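Local coordinates for protein pectate lyase (Pectobacterium carotovorum, PDB 4U49) that probably cleaves polygalacturonate and pectins, highly methylated ones included, by calcium-dependent endo-acting beta-elimination, at residues 34-39 against 275-280; 214-219 against 224-229; 241-246 against 298-303; 286-291 against 329-334. All blocks are in the same frame, centred on the assembly; numbering follows the deposited sequence.

Contact 1 (34-39 against 275-280); sequences ATYLSW and TVNGTI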
loop_
_atom_site.group_PDB
_atom_site.type_symbol
_atom_site.label_atom_id
_atom_site.label_comp_id
_atom_site.label_asym_id
_atom_site.label_seq_id
_atom_site.Cartn_x
_atom_site.Cartn_y
_atom_site.Cartn_z
ATOM N N ALA A 34 0.084 -14.749 10.231
ATOM C CA ALA A 34 -1.215 -14.106 10.095
ATOM C C ALA A 34 -1.791 -14.413 8.722
ATOM O O ALA A 34 -1.069 -14.854 7.830
ATOM C CB ALA A 34 -1.094 -12.605 10.297
ATOM N N THR A 35 -3.090 -14.187 8.554
ATOM C CA THR A 35 -3.693 -14.277 7.229
ATOM C C THR A 35 -4.299 -12.929 6.852
ATOM O O THR A 35 -5.205 -12.431 7.523
ATOM C CB THR A 35 -4.767 -15.381 7.156
ATOM O OG1 THR A 35 -4.146 -16.662 7.339
ATOM C CG2 THR A 35 -5.461 -15.358 5.800
ATOM N N TYR A 36 -3.772 -12.334 5.788
ATOM C CA TYR A 36 -4.219 -11.025 5.339
ATOM C C TYR A 36 -5.213 -11.152 4.202
ATOM O O TYR A 36 -4.955 -11.841 3.217
ATOM C CB TYR A 36 -3.031 -10.168 4.903
ATOM C CG TYR A 36 -2.015 -9.973 5.999
ATOM C CD1 TYR A 36 -2.202 -9.005 6.976
ATOM C CD2 TYR A 36 -0.877 -10.767 6.067
ATOM C CE1 TYR A 36 -1.283 -8.825 7.987
ATOM C CE2 TYR A 36 0.051 -10.596 7.077
ATOM C CZ TYR A 36 -0.158 -9.623 8.035
ATOM O OH TYR A 36 0.758 -9.439 9.045
ATOM N N LEU A 37 -6.352 -10.490 4.355
ATOM C CA LEU A 37 -7.353 -10.426 3.301
ATOM C C LEU A 37 -7.246 -9.079 2.605
ATOM O O LEU A 37 -7.026 -8.063 3.250
ATOM C CB LEU A 37 -8.764 -10.621 3.864
ATOM C CG LEU A 37 -9.271 -12.042 4.125
ATOM C CD1 LEU A 37 -8.390 -12.800 5.105
ATOM C CD2 LEU A 37 -10.710 -11.987 4.626
ATOM N N SER A 38 -7.391 -9.076 1.287
ATOM C CA SER A 38 -7.398 -7.834 0.533
ATOM C C SER A 38 -8.368 -7.978 -0.627
ATOM O O SER A 38 -8.424 -9.030 -1.264
ATOM C CB SER A 38 -5.991 -7.492 0.033
ATOM O OG SER A 38 -5.981 -6.263 -0.672
ATOM N N TRP A 39 -9.137 -6.935 -0.906
ATOM C CA TRP A 39 -10.130 -7.046 -1.965
ATOM C C TRP A 39 -10.389 -5.741 -2.697
ATOM O O TRP A 39 -10.084 -4.660 -2.201
ATOM C CB TRP A 39 -11.450 -7.594 -1.400
ATOM C CG TRP A 39 -12.095 -6.754 -0.325
ATOM C CD1 TRP A 39 -13.058 -5.796 -0.496
ATOM C CD2 TRP A 39 -11.850 -6.824 1.089
ATOM N NE1 TRP A 39 -13.415 -5.259 0.721
ATOM C CE2 TRP A 39 -12.686 -5.867 1.702
ATOM C CE3 TRP A 39 -10.992 -7.590 1.886
ATOM C CZ2 TRP A 39 -12.691 -5.666 3.085
ATOM C CZ3 TRP A 39 -11.005 -7.386 3.259
ATOM C CH2 TRP A 39 -11.850 -6.435 3.842
ATOM N N THR A 275 -2.396 0.247 7.679
ATOM C CA THR A 275 -2.011 -0.557 8.831
ATOM C C THR A 275 -0.595 -1.084 8.666
ATOM O O THR A 275 -0.240 -1.593 7.605
ATOM C CB THR A 275 -2.963 -1.751 9.035
ATOM O OG1 THR A 275 -4.253 -1.276 9.438
ATOM C CG2 THR A 275 -2.424 -2.695 10.100
ATOM N N VAL A 276 0.218 -0.953 9.710
ATOM C CA VAL A 276 1.524 -1.601 9.729
ATOM C C VAL A 276 1.508 -2.741 10.741
ATOM O O VAL A 276 1.627 -2.512 11.947
ATOM C CB VAL A 276 2.657 -0.615 10.078
ATOM C CG1 VAL A 276 3.997 -1.342 10.120
ATOM C CG2 VAL A 276 2.702 0.528 9.072
ATOM N N ASN A 277 1.334 -3.966 10.253
ATOM C CA ASN A 277 1.377 -5.139 11.118
ATOM C C ASN A 277 2.751 -5.778 11.057
ATOM O O ASN A 277 2.944 -6.833 10.451
ATOM C CB ASN A 277 0.308 -6.159 10.736
ATOM C CG ASN A 277 0.089 -7.198 11.819
ATOM O OD1 ASN A 277 0.104 -6.881 13.009
ATOM N ND2 ASN A 277 -0.107 -8.446 11.414
ATOM N N GLY A 278 3.708 -5.116 11.688
ATOM C CA GLY A 278 5.083 -5.558 11.686
ATOM C C GLY A 278 5.932 -4.424 12.209
ATOM O O GLY A 278 5.440 -3.544 12.916
ATOM N N THR A 279 7.210 -4.435 11.859
ATOM C CA THR A 279 8.106 -3.381 12.300
ATOM C C THR A 279 8.418 -2.427 11.156
ATOM O O THR A 279 8.477 -2.829 9.994
ATOM C CB THR A 279 9.411 -3.959 12.864
ATOM O OG1 THR A 279 10.078 -4.717 11.848
ATOM C CG2 THR A 279 9.115 -4.869 14.049
ATOM N N ILE A 280 8.613 -1.158 11.494
ATOM C CA ILE A 280 8.989 -0.155 10.509
ATOM C C ILE A 280 9.806 0.940 11.198
ATOM O O ILE A 280 9.561 1.268 12.360
ATOM C CB ILE A 280 7.738 0.437 9.809
ATOM C CG1 ILE A 280 8.133 1.270 8.589
ATOM C CG2 ILE A 280 6.897 1.244 10.786
ATOM C CD1 ILE A 280 6.955 1.674 7.720
#
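Tyr36 and Asn277 join two domains: the tyrosine sits on strand 34-41 of the N-terminal beta-sandwich, whose strand order is consistent with a fibronectin type III-like fold, and the asparagine near the end of strand 274-277 of the parallel beta-helix. The polar part is a single hydrogen bond, Asn277 ND2 donating to Tyr36 OH at 2.7 Å. It is bent, with an N-H...O angle of 147°, and the hydroxyl is tilted slightly from the amide plane. The donor nitrogen arrives at the edge of the tyrosine ring, near its plane, with amide and ring turned 69° apart. Thr247 OG1 is also hydrogen-bonded to Tyr36 OH, so two beta-helix residues hold the buried phenol oxygen.

The carbon contact is slight: Tyr36 CE1 comes to 4.1 Å from Asn277 CB. Around the pair, Thr76 of strand 74-77 meets both side chains, and Thr245 packs on Tyr36 from strand 244-247.

Asn277 has CG anti to its own N (chi1 -165°), which brings the amide up to the tyrosine hydroxyl; there Ala34 adds a loose touch on the same amide, its CB 4.4 Å from Asn277 ND2.

Contact 2 (214-219 against 224-229); sequences AHNTTN and KPDKVL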
loop_
_atom_site.group_PDB
_atom_site.type_symbol
_atom_site.label_atom_id
_atom_site.label_comp_id
_atom_site.label_asym_id
_atom_site.label_seq_id
_atom_site.Cartn_x
_atom_site.Cartn_y
_atom_site.Cartn_z
ATOM N N ALA A 214 1.584 -5.443 1.437
ATOM C CA ALA A 214 2.980 -5.462 1.010
ATOM C C ALA A 214 3.890 -6.051 2.085
ATOM O O ALA A 214 4.028 -5.498 3.175
ATOM C CB ALA A 214 3.437 -4.062 0.645
ATOM N N HIS A 215 4.514 -7.179 1.761
ATOM C CA HIS A 215 5.436 -7.831 2.676
ATOM C C HIS A 215 6.877 -7.439 2.374
ATOM O O HIS A 215 7.257 -7.287 1.213
ATOM C CB HIS A 215 5.280 -9.352 2.599
ATOM C CG HIS A 215 6.339 -10.102 3.342
ATOM N ND1 HIS A 215 6.246 -10.390 4.686
ATOM C CD2 HIS A 215 7.525 -10.611 2.929
ATOM C CE1 HIS A 215 7.326 -11.049 5.069
ATOM N NE2 HIS A 215 8.116 -11.196 4.021
ATOM N N ASN A 216 7.672 -7.277 3.427
ATOM C CA ASN A 216 9.093 -6.988 3.277
ATOM C C ASN A 216 9.920 -7.706 4.337
ATOM O O ASN A 216 9.435 -7.971 5.437
ATOM C CB ASN A 216 9.346 -5.479 3.350
ATOM C CG ASN A 216 10.784 -5.112 3.023
ATOM O OD1 ASN A 216 11.194 -5.152 1.864
ATOM N ND2 ASN A 216 11.558 -4.752 4.046
ATOM N N THR A 217 11.160 -8.036 3.990
ATOM C CA THR A 217 12.116 -8.601 4.939
ATOM C C THR A 217 13.361 -7.723 4.973
ATOM O O THR A 217 13.859 -7.312 3.928
ATOM C CB THR A 217 12.527 -10.042 4.570
ATOM O OG1 THR A 217 13.312 -10.024 3.371
ATOM C CG2 THR A 217 11.304 -10.917 4.356
ATOM N N THR A 218 13.859 -7.433 6.171
ATOM C CA THR A 218 15.021 -6.558 6.319
ATOM C C THR A 218 16.312 -7.188 5.798
ATOM O O THR A 218 16.535 -8.389 5.961
ATOM C CB THR A 218 15.239 -6.155 7.789
ATOM O OG1 THR A 218 14.978 -7.279 8.637
ATOM C CG2 THR A 218 14.317 -5.008 8.175
ATOM N N ASN A 219 17.144 -6.358 5.169
ATOM C CA ASN A 219 18.459 -6.758 4.663
ATOM C C ASN A 219 18.469 -8.087 3.909
ATOM O O ASN A 219 18.967 -9.095 4.416
ATOM C CB ASN A 219 19.464 -6.821 5.815
ATOM C CG ASN A 219 19.523 -5.530 6.609
ATOM O OD1 ASN A 219 19.635 -4.444 6.042
ATOM N ND2 ASN A 219 19.480 -5.647 7.932
ATOM N N LYS A 224 20.871 -0.051 0.291
ATOM C CA LYS A 224 20.065 1.115 0.632
ATOM C C LYS A 224 18.953 0.752 1.615
ATOM O O LYS A 224 18.472 -0.382 1.617
ATOM C CB LYS A 224 19.467 1.734 -0.634
ATOM N N PRO A 225 18.559 1.712 2.467
ATOM C CA PRO A 225 17.435 1.516 3.389
ATOM C C PRO A 225 16.154 1.141 2.650
ATOM O O PRO A 225 15.868 1.707 1.593
ATOM C CB PRO A 225 17.297 2.882 4.066
ATOM C CG PRO A 225 18.661 3.466 3.998
ATOM C CD PRO A 225 19.224 3.010 2.682
ATOM N N ASP A 226 15.404 0.190 3.198
ATOM C CA ASP A 226 14.173 -0.269 2.565
ATOM C C ASP A 226 13.119 0.830 2.548
ATOM O O ASP A 226 12.970 1.579 3.513
ATOM C CB ASP A 226 13.632 -1.508 3.282
ATOM C CG ASP A 226 14.551 -2.708 3.148
ATOM O OD1 ASP A 226 14.620 -3.518 4.097
ATOM O OD2 ASP A 226 15.207 -2.837 2.093
ATOM N N LYS A 227 12.397 0.934 1.437
ATOM C CA LYS A 227 11.354 1.940 1.309
ATOM C C LYS A 227 10.207 1.419 0.450
ATOM O O LYS A 227 10.421 0.720 -0.541
ATOM C CB LYS A 227 11.921 3.236 0.723
ATOM C CG LYS A 227 12.413 3.112 -0.704
ATOM C CD LYS A 227 13.696 3.890 -0.926
ATOM C CE LYS A 227 14.019 3.985 -2.410
ATOM N NZ LYS A 227 13.973 2.649 -3.080
ATOM N N VAL A 228 8.987 1.762 0.841
ATOM C CA VAL A 228 7.802 1.239 0.177
ATOM C C VAL A 228 7.388 2.096 -1.013
ATOM O O VAL A 228 7.139 1.583 -2.105
ATOM C CB VAL A 228 6.619 1.151 1.154
ATOM C CG1 VAL A 228 5.408 0.533 0.469
ATOM C CG2 VAL A 228 7.014 0.359 2.390
ATOM N N LEU A 229 7.314 3.404 -0.791
ATOM C CA LEU A 229 6.774 4.327 -1.785
ATOM C C LEU A 229 7.834 5.307 -2.264
ATOM O O LEU A 229 8.665 5.748 -1.495
ATOM C CB LEU A 229 5.596 5.096 -1.210
ATOM C CG LEU A 229 4.425 4.237 -0.763
ATOM C CD1 LEU A 229 3.320 5.084 -0.162
ATOM C CD2 LEU A 229 3.897 3.403 -1.925
HETATM O O HOH W 1 10.606 -2.002 1.205
HETATM O O HOH W 2 14.949 -6.117 1.781
#
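Asn216, the last residue of strand 213-216, meets Asp226 through its amide nitrogen: Asn216 ND2 donates to Asp226 OD1 at 3.3 Å. The bond is long and weak although nearly straight, with an angle of 162° at the hydrogen. Amide and carboxylate stand 76° apart, so the two groups meet at one pair of atoms and do not lie flat on each other. A stronger hold on the same ND2 comes from the carbonyl oxygen of Gln249, which helps fix the amide's rotation. Asn216 OD1 faces a water that may bridge weakly to Lys227 O.

At Thr217 the backbone takes over. Its carbonyl oxygen lies 2.7 Å from a second water, and that water sits 3.3 Å from Asp226 OD2, a weak link in which its protons may also serve other acceptors. Next, Thr218 passes the carboxylate with its CA 3.8 Å from Asp226 OD1. Asn219 N comes to 3.9 Å from Asp226 OD1, too far for a bond; this amide is buried here and has no partner in the model.

Residues 220-222, Pro221 among them, are not modelled. Asn216, Pro221, Asp194 and Ile195 bind calcium in a structure of this protein, probably as one site; none is bound to this chain here. The arrangement is that of a calcium site built where loops follow the strands of a parallel beta-helix.

Contact 3 (241-246 against 298-303); sequences QGNFTL and DLRIKG. Unlike the reference sequence in segment 241-246: Asn243 (reference Lys).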
loop_
_atom_site.group_PDB
_atom_site.type_symbol
_atom_site.label_atom_id
_atom_site.label_comp_id
_atom_site.label_asym_id
_atom_site.label_seq_id
_atom_site.Cartn_x
_atom_site.Cartn_y
_atom_site.Cartn_z
ATOM N N GLN A 241 -5.109 4.523 0.813
ATOM C CA GLN A 241 -6.428 4.330 1.415
ATOM C C GLN A 241 -6.853 2.860 1.418
ATOM O O GLN A 241 -6.095 1.983 1.009
ATOM C CB GLN A 241 -7.476 5.183 0.685
ATOM C CG GLN A 241 -7.756 4.763 -0.756
ATOM C CD GLN A 241 -8.529 5.810 -1.539
ATOM O OE1 GLN A 241 -8.116 6.964 -1.625
ATOM N NE2 GLN A 241 -9.658 5.409 -2.115
ATOM N N GLY A 242 -8.065 2.592 1.897
ATOM C CA GLY A 242 -8.586 1.235 1.935
ATOM C C GLY A 242 -7.837 0.316 2.885
ATOM O O GLY A 242 -7.857 -0.904 2.721
ATOM N N ASN A 243 -7.179 0.910 3.876
ATOM C CA ASN A 243 -6.407 0.176 4.875
ATOM C C ASN A 243 -5.312 -0.691 4.252
ATOM O O ASN A 243 -5.138 -1.852 4.630
ATOM C CB ASN A 243 -7.332 -0.687 5.740
ATOM C CG ASN A 243 -6.699 -1.067 7.061
ATOM O OD1 ASN A 243 -5.748 -0.425 7.511
ATOM N ND2 ASN A 243 -7.220 -2.115 7.692
ATOM N N PHE A 244 -4.600 -0.117 3.285
ATOM C CA PHE A 244 -3.368 -0.690 2.748
ATOM C C PHE A 244 -2.491 -1.157 3.903
ATOM O O PHE A 244 -2.284 -0.419 4.862
ATOM C CB PHE A 244 -2.651 0.348 1.875
ATOM C CG PHE A 244 -1.246 -0.025 1.487
ATOM C CD1 PHE A 244 -1.004 -1.033 0.570
ATOM C CD2 PHE A 244 -0.167 0.671 2.010
ATOM C CE1 PHE A 244 0.293 -1.360 0.204
ATOM C CE2 PHE A 244 1.129 0.347 1.648
ATOM C CZ PHE A 244 1.359 -0.666 0.745
ATOM N N THR A 245 -2.003 -2.393 3.825
ATOM C CA THR A 245 -1.345 -3.014 4.974
ATOM C C THR A 245 0.085 -3.465 4.691
ATOM O O THR A 245 0.348 -4.183 3.725
ATOM C CB THR A 245 -2.153 -4.231 5.483
ATOM O OG1 THR A 245 -3.438 -3.796 5.947
ATOM C CG2 THR A 245 -1.421 -4.931 6.628
ATOM N N LEU A 246 1.003 -3.040 5.552
ATOM C CA LEU A 246 2.389 -3.489 5.499
ATOM C C LEU A 246 2.597 -4.642 6.473
ATOM O O LEU A 246 2.180 -4.567 7.626
ATOM C CB LEU A 246 3.348 -2.343 5.837
ATOM C CG LEU A 246 3.364 -1.113 4.926
ATOM C CD1 LEU A 246 4.380 -0.096 5.436
ATOM C CD2 LEU A 246 3.680 -1.507 3.495
ATOM N N ASP A 298 -5.884 7.916 9.453
ATOM C CA ASP A 298 -6.241 6.686 10.152
ATOM C C ASP A 298 -5.121 5.660 10.020
ATOM O O ASP A 298 -5.190 4.738 9.212
ATOM C CB ASP A 298 -7.568 6.137 9.606
ATOM C CG ASP A 298 -7.968 4.808 10.228
ATOM O OD1 ASP A 298 -7.456 4.457 11.311
ATOM O OD2 ASP A 298 -8.810 4.111 9.622
ATOM N N LEU A 299 -4.087 5.828 10.831
ATOM C CA LEU A 299 -2.930 4.948 10.779
ATOM C C LEU A 299 -2.900 3.999 11.971
ATOM O O LEU A 299 -2.947 4.436 13.120
ATOM C CB LEU A 299 -1.647 5.777 10.726
ATOM C CG LEU A 299 -0.322 5.028 10.607
ATOM C CD1 LEU A 299 -0.287 4.180 9.347
ATOM C CD2 LEU A 299 0.843 6.014 10.629
ATOM N N ARG A 300 -2.832 2.702 11.689
ATOM C CA ARG A 300 -2.754 1.689 12.737
ATOM C C ARG A 300 -1.392 1.006 12.695
ATOM O O ARG A 300 -0.972 0.510 11.651
ATOM C CB ARG A 300 -3.864 0.648 12.576
ATOM C CG ARG A 300 -5.240 1.214 12.253
ATOM C CD ARG A 300 -6.113 0.135 11.618
ATOM N NE ARG A 300 -7.438 0.608 11.221
ATOM C CZ ARG A 300 -7.691 1.298 10.113
ATOM N NH1 ARG A 300 -6.702 1.626 9.292
ATOM N NH2 ARG A 300 -8.932 1.674 9.832
ATOM N N ILE A 301 -0.699 0.977 13.828
ATOM C CA ILE A 301 0.636 0.394 13.877
ATOM C C ILE A 301 0.756 -0.602 15.029
ATOM O O ILE A 301 0.342 -0.315 16.152
ATOM C CB ILE A 301 1.722 1.480 14.026
ATOM C CG1 ILE A 301 1.639 2.484 12.871
ATOM C CG2 ILE A 301 3.105 0.855 14.077
ATOM C CD1 ILE A 301 2.643 3.613 12.969
ATOM N N LYS A 302 1.320 -1.771 14.740
ATOM C CA LYS A 302 1.499 -2.808 15.754
ATOM C C LYS A 302 2.412 -2.334 16.880
ATOM O O LYS A 302 3.550 -1.930 16.639
ATOM C CB LYS A 302 2.068 -4.082 15.126
ATOM C CG LYS A 302 2.342 -5.192 16.133
ATOM C CD LYS A 302 2.944 -6.413 15.461
ATOM C CE LYS A 302 3.204 -7.520 16.470
ATOM N NZ LYS A 302 3.913 -8.681 15.862
ATOM N N GLY A 303 1.895 -2.378 18.105
ATOM C CA GLY A 303 2.645 -1.974 19.281
ATOM C C GLY A 303 3.106 -0.529 19.239
ATOM O O GLY A 303 4.216 -0.211 19.669
#
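Asn243 and Arg300 make a polar contact in which an amide leans over one face of a guanidinium; within the parallel beta-helix it reaches past the intervening strand 274-277, linking the bend before strand 244-247 to strand 294-301. The asparagine side chain crosses the arginine at about a right angle, with the two planar groups 48° apart. Asn243 OD1 is 2.9 Å from Arg300 NH1, but the angle is too poor for a hydrogen bond; the oxygen is instead bonded to Thr275 OG1. The amide nitrogen is offset toward the rim of its face, while Asp298 OD1 lies over the centre of the opposite one. Asp298 OD2 also forms a salt bridge with Arg300 NH2, though the 2.4 Å separation is so short that the placement of this carboxylate is doubtful.

The arginine chain runs extended from CG to NE, carrying its planar end back over the bend. Asn243, where the reference sequence has lysine, is held there by its backbone: Asn243 O accepts from Thr245 OG1 at 2.9 Å and is also bonded to Thr74 OG1 of the N-terminal domain. Strand 274-277 pairs in parallel with both partner strands, 244-247 and 294-301.

Contact 4 (286-291 against 329-334); sequences VNRNFG and GEFWDT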
loop_
_atom_site.group_PDB
_atom_site.type_symbol
_atom_site.label_atom_id
_atom_site.label_comp_id
_atom_site.label_asym_id
_atom_site.label_seq_id
_atom_site.Cartn_x
_atom_site.Cartn_y
_atom_site.Cartn_z
ATOM N N VAL A 286 9.128 14.621 5.390
ATOM C CA VAL A 286 8.798 15.742 4.513
ATOM C C VAL A 286 9.840 16.856 4.591
ATOM O O VAL A 286 10.417 17.108 5.647
ATOM C CB VAL A 286 7.411 16.329 4.855
ATOM C CG1 VAL A 286 6.310 15.325 4.522
ATOM C CG2 VAL A 286 7.344 16.728 6.325
ATOM N N ASN A 287 10.075 17.518 3.463
ATOM C CA ASN A 287 10.932 18.698 3.435
ATOM C C ASN A 287 10.148 19.948 3.800
ATOM O O ASN A 287 9.305 20.406 3.028
ATOM C CB ASN A 287 11.572 18.873 2.060
ATOM C CG ASN A 287 12.557 17.770 1.737
ATOM O OD1 ASN A 287 13.349 17.367 2.590
ATOM N ND2 ASN A 287 12.506 17.269 0.506
ATOM N N ARG A 288 10.437 20.494 4.977
ATOM C CA ARG A 288 9.717 21.654 5.500
ATOM C C ARG A 288 9.773 22.853 4.558
ATOM O O ARG A 288 8.770 23.539 4.353
ATOM C CB ARG A 288 10.280 22.048 6.869
ATOM C CG ARG A 288 9.662 23.310 7.462
ATOM C CD ARG A 288 10.451 23.792 8.672
ATOM N NE ARG A 288 10.344 22.871 9.801
ATOM C CZ ARG A 288 11.073 22.965 10.910
ATOM N NH1 ARG A 288 11.970 23.935 11.037
ATOM N NH2 ARG A 288 10.911 22.086 11.891
ATOM N N ASN A 289 10.945 23.093 3.979
ATOM C CA ASN A 289 11.160 24.281 3.163
ATOM C C ASN A 289 10.589 24.177 1.749
ATOM O O ASN A 289 10.372 25.195 1.090
ATOM C CB ASN A 289 12.658 24.604 3.088
ATOM C CG ASN A 289 13.493 23.432 2.594
ATOM O OD1 ASN A 289 13.292 22.287 3.004
ATOM N ND2 ASN A 289 14.439 23.718 1.707
ATOM N N PHE A 290 10.340 22.957 1.281
ATOM C CA PHE A 290 9.847 22.765 -0.078
ATOM C C PHE A 290 8.328 22.598 -0.112
ATOM O O PHE A 290 7.751 22.328 -1.163
ATOM C CB PHE A 290 10.533 21.562 -0.733
ATOM C CG PHE A 290 11.979 21.806 -1.087
ATOM C CD1 PHE A 290 12.417 23.075 -1.432
ATOM C CD2 PHE A 290 12.899 20.770 -1.068
ATOM C CE1 PHE A 290 13.743 23.305 -1.757
ATOM C CE2 PHE A 290 14.227 20.991 -1.394
ATOM C CZ PHE A 290 14.648 22.262 -1.739
ATOM N N GLY A 291 7.687 22.760 1.040
ATOM C CA GLY A 291 6.236 22.799 1.100
ATOM C C GLY A 291 5.540 21.451 1.129
ATOM O O GLY A 291 4.314 21.392 1.028
ATOM N N GLY A 329 13.140 16.517 13.273
ATOM C CA GLY A 329 12.513 15.623 14.229
ATOM C C GLY A 329 11.071 15.306 13.883
ATOM O O GLY A 329 10.618 15.574 12.772
ATOM N N GLU A 330 10.354 14.725 14.838
ATOM C CA GLU A 330 8.957 14.356 14.635
ATOM C C GLU A 330 8.030 15.503 15.017
ATOM O O GLU A 330 8.232 16.161 16.039
ATOM C CB GLU A 330 8.607 13.109 15.445
ATOM C CG GLU A 330 7.191 12.607 15.227
ATOM C CD GLU A 330 6.896 11.344 16.009
ATOM O OE1 GLU A 330 7.520 11.143 17.073
ATOM O OE2 GLU A 330 6.046 10.549 15.558
ATOM N N PHE A 331 7.009 15.739 14.198
ATOM C CA PHE A 331 6.091 16.845 14.433
ATOM C C PHE A 331 4.634 16.455 14.231
ATOM O O PHE A 331 4.321 15.543 13.464
ATOM C CB PHE A 331 6.436 18.023 13.524
ATOM C CG PHE A 331 7.747 18.670 13.853
ATOM C CD1 PHE A 331 7.806 19.728 14.742
ATOM C CD2 PHE A 331 8.920 18.212 13.278
ATOM C CE1 PHE A 331 9.012 20.322 15.048
ATOM C CE2 PHE A 331 10.128 18.798 13.585
ATOM C CZ PHE A 331 10.173 19.857 14.469
ATOM N N TRP A 332 3.759 17.168 14.934
ATOM C CA TRP A 332 2.317 16.976 14.855
ATOM C C TRP A 332 1.623 18.314 14.633
ATOM O O TRP A 332 2.059 19.336 15.165
ATOM C CB TRP A 332 1.781 16.328 16.135
ATOM C CG TRP A 332 2.514 15.095 16.550
ATOM C CD1 TRP A 332 3.656 15.031 17.297
ATOM C CD2 TRP A 332 2.154 13.743 16.252
ATOM N NE1 TRP A 332 4.031 13.722 17.477
ATOM C CE2 TRP A 332 3.123 12.911 16.847
ATOM C CE3 TRP A 332 1.106 13.152 15.538
ATOM C CZ2 TRP A 332 3.078 11.521 16.750
ATOM C CZ3 TRP A 332 1.061 11.770 15.445
ATOM C CH2 TRP A 332 2.042 10.971 16.047
ATOM N N ASP A 333 0.547 18.300 13.850
ATOM C CA ASP A 333 -0.293 19.480 13.639
ATOM C C ASP A 333 0.482 20.706 13.154
ATOM O O ASP A 333 0.259 21.820 13.631
ATOM C CB ASP A 333 -1.045 19.822 14.928
ATOM C CG ASP A 333 -1.934 18.688 15.396
ATOM O OD1 ASP A 333 -2.740 18.191 14.581
ATOM O OD2 ASP A 333 -1.809 18.278 16.568
ATOM N N THR A 334 1.397 20.495 12.214
ATOM C CA THR A 334 2.128 21.595 11.599
ATOM C C THR A 334 1.716 21.738 10.140
ATOM O O THR A 334 0.955 20.918 9.626
ATOM C CB THR A 334 3.648 21.387 11.674
ATOM O OG1 THR A 334 3.999 20.204 10.945
ATOM C CG2 THR A 334 4.098 21.242 13.121
#
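Arg288 and Phe331 bring two flat groups together almost perpendicular, their planes 81° apart. Phe331 meets the guanidinium at its edge, with CE2 in the guanidinium plane, and neither face of that group is used by the ring. Seen from the ring, the arginine nitrogen comes obliquely to the far end: Arg288 NH2 is 3.5 Å from Phe331 CZ, with CE2 and CE1 of the same ring a little farther off. No hydrogen bond crosses between the segments. In the turn beside Arg288 another ring is covered within its own segment, the Asn289 amide nitrogen lying 3.5 Å above the plane of Phe290, offset toward the rim.

The polar end of Arg288 is held mainly by other residues: NE forms a salt bridge with Glu314, and Tyr328 makes a cation-pi contact with the guanidinium. Its chain leaves with CG anti to the backbone N (chi1 176°) and bends at chi3 (-68°), bringing NH2 up to the phenylalanine. The backbone after Asn287 is a turn closed by Phe290 N donating to Asn287 O at 3.3 Å.

Glu314 is also hydrogen-bonded to Thr334 OG1 and packs against the Phe331 side chain, so one carboxylate ties both segments together. It belongs to strand 312-315, which runs between 282-287, in parallel, and 327-330, antiparallel. Arg288 thus reaches from just past one neighbour of strand 312-315 to just past the other, where Phe331 pairs through its backbone with Cys312, a partner in the disulfide to Cys337.

In the fold
Contact 1 is buried and contact 3 partly so; contacts 2 and 4 lie at the surface. Contacts 1 and 3 share a region: strand 274-277 of contact 1 runs between the two strands of contact 3, Val276 N probably bonds Arg300 O, and the pair alternates along the chain. Contact 2 adjoins contact 3, since strands 213-216 and 244-247 are neighbours and Ala214 packs on Phe244 and Leu246. Contact 4 stands apart, on a different sheet, more than 20 Å from the other three between centres. The chemistry varies accordingly: a short, bent hydrogen bond between domains, a weak water-lined cluster at the calcium site, an amide leaning over a guanidinium, and an arginine edge against a ring.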